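Local coordinates for 2-Keto-3-deoxy-(6-phospho-)gluconate aldolase (Thermoproteus tenax, PDB 2R91), which belongs to the dihydrodipicolinate synthetase family of aldolase-type proteins, is built as a TIM barrel and assembles as four chains, at residues A[70-75]-A[98-103]; A[125-130]-A[150-155]. One frame throughout, in Å; residues are numbered along the deposited sequence.

Interaction 1 joins two loops, 70-75 and 98-103, that follow neighbouring barrel strands; interaction 2 joins two neighbouring strands themselves, 125-129 and 149-154. Both are mostly buried, but interaction 2 sits deeper, with its centre about 10 Å from that of the chain against about 16 Å for interaction 1, where a second subunit packs more extensively. The loops meet through leucine and aromatic packing with one bridging water, whereas the strands are tied by a ladder of backbone hydrogen bonds, with side chains beside its C-terminal end binding a sulfate. The two touch: Gln70 and Pro98 of interaction 1 both pack against Tyr128 of interaction 2, and Pro98 also meets Leu127.

Interaction 1 of 2, residues A[70-75]-A[98-103]; sequences QVASLN and PPYYFP
Leu74 packs against the rings of Tyr100 and Phe102 and the CB of Tyr101. Its CB points toward 98-103, and CG, anti to the carbonyl carbon (chi1 -61°), comes 3.7 Å from Tyr100 CE1. There the side chain forks. CD2 lies over the middle of the Tyr100 ring in a CH-pi contact, 3.8 Å from the centroid and only 6° off the normal, and it also comes 3.6 Å from Tyr100 O. CD1 stays 3.8 Å from Tyr100 CE1 and also reaches Phe102 CE2 at 4.0 Å and Tyr101 CB at 4.1 Å. Ala72 CB meets the Tyr100 ring at its edge, in plane, 3.9 Å from CE2. At the far end of that ring one water bridges the loops, giving a hydrogen bond to Ala72 O and sharing another with Tyr100 OH. Ser73 OG accepts from Asn75 N in an ST turn and is also hydrogen-bonded to Glu78. These are beta-alpha loops at the C-terminal ends of adjacent TIM-barrel strands, 67-70 and 93-96, leading into helices 76-88 and 107-120; Tyr113 of the latter packs on Ala72, while Tyr101 of the second subunit meets Tyr100 edge-to-face.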
loop_
_atom_site.group_PDB
_atom_site.type_symbol
_atom_site.label_atom_id
_atom_site.label_comp_id
_atom_site.label_asym_id
_atom_site.label_seq_id
_atom_site.Cartn_x
_atom_site.Cartn_y
_atom_site.Cartn_z
ATOM N N GLN A 70 -16.744 -23.075 1.520
ATOM C CA GLN A 70 -16.628 -21.613 1.391
ATOM C C GLN A 70 -17.922 -21.094 0.753
ATOM O O GLN A 70 -18.237 -21.485 -0.360
ATOM C CB GLN A 70 -15.461 -21.235 0.437
ATOM C CG GLN A 70 -15.714 -19.834 -0.357
ATOM C CD GLN A 70 -15.501 -18.962 0.687
ATOM O OE1 GLN A 70 -16.128 -17.932 0.906
ATOM N NE2 GLN A 70 -14.676 -19.525 1.564
ATOM N N VAL A 71 -18.629 -20.189 1.422
ATOM C CA VAL A 71 -19.991 -19.825 0.965
ATOM C C VAL A 71 -20.202 -18.371 0.468
ATOM O O VAL A 71 -21.322 -17.997 0.077
ATOM C CB VAL A 71 -21.031 -20.165 2.069
ATOM C CG1 VAL A 71 -20.962 -21.649 2.441
ATOM C CG2 VAL A 71 -20.849 -19.249 3.310
ATOM N N ALA A 72 -19.151 -17.546 0.457
ATOM C CA ALA A 72 -19.368 -16.125 0.208
ATOM C C ALA A 72 -20.058 -15.854 -1.133
ATOM O O ALA A 72 -19.779 -16.496 -2.133
ATOM C CB ALA A 72 -18.063 -15.346 0.239
ATOM N N SER A 73 -20.920 -14.854 -1.131
ATOM C CA SER A 73 -21.512 -14.343 -2.364
ATOM C C SER A 73 -21.750 -12.870 -2.177
ATOM O O SER A 73 -22.044 -12.434 -1.071
ATOM C CB SER A 73 -22.850 -15.027 -2.646
ATOM O OG SER A 73 -23.427 -14.459 -3.812
ATOM N N LEU A 74 -21.689 -12.093 -3.265
ATOM C CA LEU A 74 -22.048 -10.679 -3.175
ATOM C C LEU A 74 -23.582 -10.442 -3.214
ATOM O O LEU A 74 -24.056 -9.301 -3.177
ATOM C CB LEU A 74 -21.292 -9.838 -4.220
ATOM C CG LEU A 74 -19.753 -9.874 -4.053
ATOM C CD1 LEU A 74 -19.082 -8.952 -5.084
ATOM C CD2 LEU A 74 -19.306 -9.453 -2.655
ATOM N N ASN A 75 -24.344 -11.525 -3.214
ATOM C CA ASN A 75 -25.736 -11.499 -2.795
ATOM C C ASN A 75 -25.790 -12.330 -1.517
ATOM O O ASN A 75 -25.707 -13.545 -1.580
ATOM C CB ASN A 75 -26.627 -12.138 -3.850
ATOM C CG ASN A 75 -28.094 -12.240 -3.395
ATOM O OD1 ASN A 75 -28.413 -11.959 -2.241
ATOM N ND2 ASN A 75 -28.990 -12.590 -4.326
ATOM N N PRO A 98 -14.867 -12.250 3.972
ATOM C CA PRO A 98 -15.659 -11.059 4.231
ATOM C C PRO A 98 -16.209 -10.538 2.891
ATOM O O PRO A 98 -15.652 -10.825 1.844
ATOM C CB PRO A 98 -14.620 -10.036 4.735
ATOM C CG PRO A 98 -13.373 -10.865 5.147
ATOM C CD PRO A 98 -13.417 -12.047 4.197
ATOM N N PRO A 99 -17.274 -9.741 2.933
ATOM C CA PRO A 99 -17.703 -9.087 1.681
ATOM C C PRO A 99 -16.490 -8.465 0.965
ATOM O O PRO A 99 -15.712 -7.742 1.594
ATOM C CB PRO A 99 -18.659 -7.985 2.190
ATOM C CG PRO A 99 -19.356 -8.701 3.434
ATOM C CD PRO A 99 -18.138 -9.413 4.087
ATOM N N TYR A 100 -16.319 -8.779 -0.313
ATOM C CA TYR A 100 -15.171 -8.336 -1.101
ATOM C C TYR A 100 -15.604 -7.396 -2.244
ATOM O O TYR A 100 -16.774 -6.983 -2.327
ATOM C CB TYR A 100 -14.413 -9.565 -1.652
ATOM C CG TYR A 100 -15.323 -10.609 -2.327
ATOM C CD1 TYR A 100 -15.577 -10.549 -3.695
ATOM C CD2 TYR A 100 -15.889 -11.658 -1.598
ATOM C CE1 TYR A 100 -16.413 -11.500 -4.330
ATOM C CE2 TYR A 100 -16.713 -12.603 -2.215
ATOM C CZ TYR A 100 -16.970 -12.508 -3.581
ATOM O OH TYR A 100 -17.766 -13.442 -4.197
ATOM N N TYR A 101 -14.643 -7.030 -3.080
ATOM C CA TYR A 101 -14.805 -6.049 -4.151
ATOM C C TYR A 101 -15.085 -4.583 -3.691
ATOM O O TYR A 101 -14.283 -3.688 -3.924
ATOM C CB TYR A 101 -15.859 -6.498 -5.226
ATOM C CG TYR A 101 -15.860 -5.455 -6.293
ATOM C CD1 TYR A 101 -14.813 -5.405 -7.211
ATOM C CD2 TYR A 101 -16.826 -4.439 -6.318
ATOM C CE1 TYR A 101 -14.741 -4.394 -8.179
ATOM C CE2 TYR A 101 -16.741 -3.387 -7.251
ATOM C CZ TYR A 101 -15.708 -3.400 -8.190
ATOM O OH TYR A 101 -15.564 -2.398 -9.109
ATOM N N PHE A 102 -16.228 -4.349 -3.040
ATOM C CA PHE A 102 -16.657 -3.000 -2.699
ATOM C C PHE A 102 -15.759 -2.371 -1.658
ATOM O O PHE A 102 -15.580 -2.935 -0.593
ATOM C CB PHE A 102 -18.114 -3.007 -2.218
ATOM C CG PHE A 102 -19.089 -3.491 -3.285
ATOM C CD1 PHE A 102 -19.491 -2.635 -4.305
ATOM C CD2 PHE A 102 -19.551 -4.799 -3.287
ATOM C CE1 PHE A 102 -20.363 -3.096 -5.320
ATOM C CE2 PHE A 102 -20.396 -5.267 -4.271
ATOM C CZ PHE A 102 -20.816 -4.415 -5.297
ATOM N N PRO A 103 -15.166 -1.215 -1.978
ATOM C CA PRO A 103 -14.306 -0.537 -1.005
ATOM C C PRO A 103 -15.173 0.146 0.032
ATOM O O PRO A 103 -16.280 0.598 -0.263
ATOM C CB PRO A 103 -13.553 0.521 -1.853
ATOM C CG PRO A 103 -13.830 0.176 -3.296
ATOM C CD PRO A 103 -15.182 -0.519 -3.277
HETATM O O HOH W 1 -19.290 -16.134 -5.003
#

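Interaction 2 of 2, residues A[125-130]-A[150-155]; sequences VFLYNY and RGVKDT. With SO4 (sulfate ion), chain E.
Leu127 and Val152 sit side by side where strands 125-129 and 150-154 run parallel, their axes 4.3 Å apart and 17° from alignment. Leu127 bonds through both its backbone groups, N to Gly151 O and O to Lys153 N, each 2.8 Å; Asn129 repeats the pattern with Lys153 O and Thr155 N. On the face of Phe126 and Tyr128, the Phe126 ring lies flat on Gly151, whose CA stands 3.5 Å from the centroid. Buried Gly151 N has no partner in the model. Two residues on, Lys153 runs alongside Tyr128, with CD 3.3 Å from Tyr128 CD1; in both, CG lies anti to the backbone N (chi1 169° and 171°), sending both side chains to a sulfate probably from the crystallisation liquor. Tyr128 OH gives O1 a very short hydrogen bond of 2.5 Å and is also hydrogen-bonded to Thr41. Lys153 NZ and Thr155 OG1 also bond to the ion, though less surely, since they crowd each other; Thr42 adds a further bond. Thr155 CG2 sits 3.6 Å over the centre of the Tyr130 ring. On the other face, Asp154 OD2 is held by Thr162 and His161. These fifth and sixth barrel strands lie between 93-96 and 173-176: Phe126 and Tyr128 touch strand 67-70, Tyr165 of helix 159-168 packs on Leu127 and Val152, and disulfide Cys118-Cys148 ties helix 107-120 to the residue just before strand 149-154.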
loop_
_atom_site.group_PDB
_atom_site.type_symbol
_atom_site.label_atom_id
_atom_site.label_comp_id
_atom_site.label_asym_id
_atom_site.label_seq_id
_atom_site.Cartn_x
_atom_site.Cartn_y
_atom_site.Cartn_z
ATOM N N VAL A 125 -18.936 -21.704 11.995
ATOM C CA VAL A 125 -18.653 -20.778 10.908
ATOM C C VAL A 125 -17.203 -20.263 11.041
ATOM O O VAL A 125 -16.810 -19.783 12.109
ATOM C CB VAL A 125 -19.639 -19.590 10.929
ATOM C CG1 VAL A 125 -19.213 -18.487 9.939
ATOM C CG2 VAL A 125 -21.074 -20.088 10.614
ATOM N N PHE A 126 -16.427 -20.394 9.962
ATOM C CA PHE A 126 -15.017 -19.936 9.916
ATOM C C PHE A 126 -14.924 -18.615 9.207
ATOM O O PHE A 126 -15.596 -18.396 8.173
ATOM C CB PHE A 126 -14.149 -20.920 9.112
ATOM C CG PHE A 126 -13.718 -22.153 9.873
ATOM C CD1 PHE A 126 -14.590 -22.829 10.713
ATOM C CD2 PHE A 126 -12.436 -22.640 9.724
ATOM C CE1 PHE A 126 -14.175 -23.974 11.401
ATOM C CE2 PHE A 126 -12.015 -23.795 10.410
ATOM C CZ PHE A 126 -12.875 -24.458 11.224
ATOM N N LEU A 127 -14.075 -17.729 9.717
ATOM C CA LEU A 127 -13.670 -16.582 8.934
ATOM C C LEU A 127 -12.588 -17.037 7.948
ATOM O O LEU A 127 -11.634 -17.711 8.331
ATOM C CB LEU A 127 -13.171 -15.461 9.852
ATOM C CG LEU A 127 -12.317 -14.376 9.168
ATOM C CD1 LEU A 127 -13.101 -13.475 8.208
ATOM C CD2 LEU A 127 -11.556 -13.560 10.243
ATOM N N TYR A 128 -12.763 -16.724 6.669
ATOM C CA TYR A 128 -11.732 -16.949 5.665
ATOM C C TYR A 128 -11.231 -15.567 5.263
ATOM O O TYR A 128 -11.885 -14.833 4.499
ATOM C CB TYR A 128 -12.295 -17.744 4.463
ATOM C CG TYR A 128 -11.391 -17.887 3.235
ATOM C CD1 TYR A 128 -9.980 -17.849 3.333
ATOM C CD2 TYR A 128 -11.950 -18.109 1.985
ATOM C CE1 TYR A 128 -9.180 -17.979 2.184
ATOM C CE2 TYR A 128 -11.176 -18.240 0.848
ATOM C CZ TYR A 128 -9.794 -18.194 0.941
ATOM O OH TYR A 128 -9.079 -18.339 -0.221
ATOM N N ASN A 129 -10.068 -15.212 5.812
ATOM C CA ASN A 129 -9.487 -13.893 5.674
ATOM C C ASN A 129 -8.397 -13.948 4.595
ATOM O O ASN A 129 -7.581 -14.868 4.578
ATOM C CB ASN A 129 -8.925 -13.462 7.052
ATOM C CG ASN A 129 -8.514 -11.990 7.108
ATOM O OD1 ASN A 129 -7.338 -11.663 7.346
ATOM N ND2 ASN A 129 -9.470 -11.110 6.944
ATOM N N TYR A 130 -8.418 -13.001 3.657
ATOM C CA TYR A 130 -7.483 -12.999 2.547
ATOM C C TYR A 130 -7.379 -11.563 2.053
ATOM O O TYR A 130 -7.914 -11.205 0.991
ATOM C CB TYR A 130 -7.962 -13.943 1.427
ATOM C CG TYR A 130 -6.946 -14.239 0.344
ATOM C CD1 TYR A 130 -5.765 -13.488 0.220
ATOM C CD2 TYR A 130 -7.175 -15.254 -0.576
ATOM C CE1 TYR A 130 -4.848 -13.752 -0.803
ATOM C CE2 TYR A 130 -6.256 -15.542 -1.571
ATOM C CZ TYR A 130 -5.112 -14.779 -1.686
ATOM O OH TYR A 130 -4.210 -15.071 -2.661
ATOM N N ARG A 150 -15.751 -19.532 14.961
ATOM C CA ARG A 150 -15.174 -20.702 15.634
ATOM C C ARG A 150 -13.953 -21.281 14.883
ATOM O O ARG A 150 -13.421 -22.355 15.214
ATOM C CB ARG A 150 -16.280 -21.757 15.863
ATOM C CG ARG A 150 -17.302 -21.271 16.924
ATOM C CD ARG A 150 -18.620 -22.004 16.894
ATOM N NE ARG A 150 -18.496 -23.346 17.425
ATOM C CZ ARG A 150 -19.413 -24.307 17.274
ATOM N NH1 ARG A 150 -20.547 -24.096 16.584
ATOM N NH2 ARG A 150 -19.176 -25.499 17.804
ATOM N N GLY A 151 -13.509 -20.556 13.872
ATOM C CA GLY A 151 -12.402 -21.023 13.076
ATOM C C GLY A 151 -11.930 -19.910 12.178
ATOM O O GLY A 151 -12.708 -19.010 11.832
ATOM N N VAL A 152 -10.650 -19.952 11.804
ATOM C CA VAL A 152 -10.086 -18.914 10.927
ATOM C C VAL A 152 -9.127 -19.527 9.908
ATOM O O VAL A 152 -8.257 -20.348 10.257
ATOM C CB VAL A 152 -9.377 -17.781 11.740
ATOM C CG1 VAL A 152 -8.907 -16.642 10.822
ATOM C CG2 VAL A 152 -10.286 -17.225 12.829
ATOM N N LYS A 153 -9.282 -19.150 8.642
ATOM C CA LYS A 153 -8.262 -19.462 7.649
ATOM C C LYS A 153 -7.725 -18.129 7.217
ATOM O O LYS A 153 -8.479 -17.320 6.695
ATOM C CB LYS A 153 -8.828 -20.188 6.430
ATOM C CG LYS A 153 -7.794 -20.273 5.228
ATOM C CD LYS A 153 -8.479 -20.767 3.934
ATOM C CE LYS A 153 -7.588 -20.941 2.657
ATOM N NZ LYS A 153 -6.229 -20.278 2.618
ATOM N N ASP A 154 -6.431 -17.885 7.463
ATOM C CA ASP A 154 -5.824 -16.581 7.198
ATOM C C ASP A 154 -4.805 -16.772 6.079
ATOM O O ASP A 154 -3.705 -17.328 6.286
ATOM C CB ASP A 154 -5.194 -16.038 8.494
ATOM C CG ASP A 154 -4.789 -14.546 8.406
ATOM O OD1 ASP A 154 -5.383 -13.791 7.616
ATOM O OD2 ASP A 154 -3.842 -14.134 9.137
ATOM N N THR A 155 -5.197 -16.392 4.866
ATOM C CA THR A 155 -4.298 -16.503 3.714
ATOM C C THR A 155 -3.541 -15.190 3.706
ATOM O O THR A 155 -4.027 -14.179 3.228
ATOM C CB THR A 155 -5.031 -16.795 2.363
ATOM O OG1 THR A 155 -5.624 -18.099 2.440
ATOM C CG2 THR A 155 -4.018 -16.841 1.210
HETATM S S SO4 E . -6.541 -20.285 -0.908
HETATM O O1 SO4 E . -6.773 -19.152 0.028
HETATM O O2 SO4 E . -5.614 -21.181 -0.175
HETATM O O3 SO4 E . -7.710 -20.942 -1.466
HETATM O O4 SO4 E . -5.856 -19.838 -2.147
#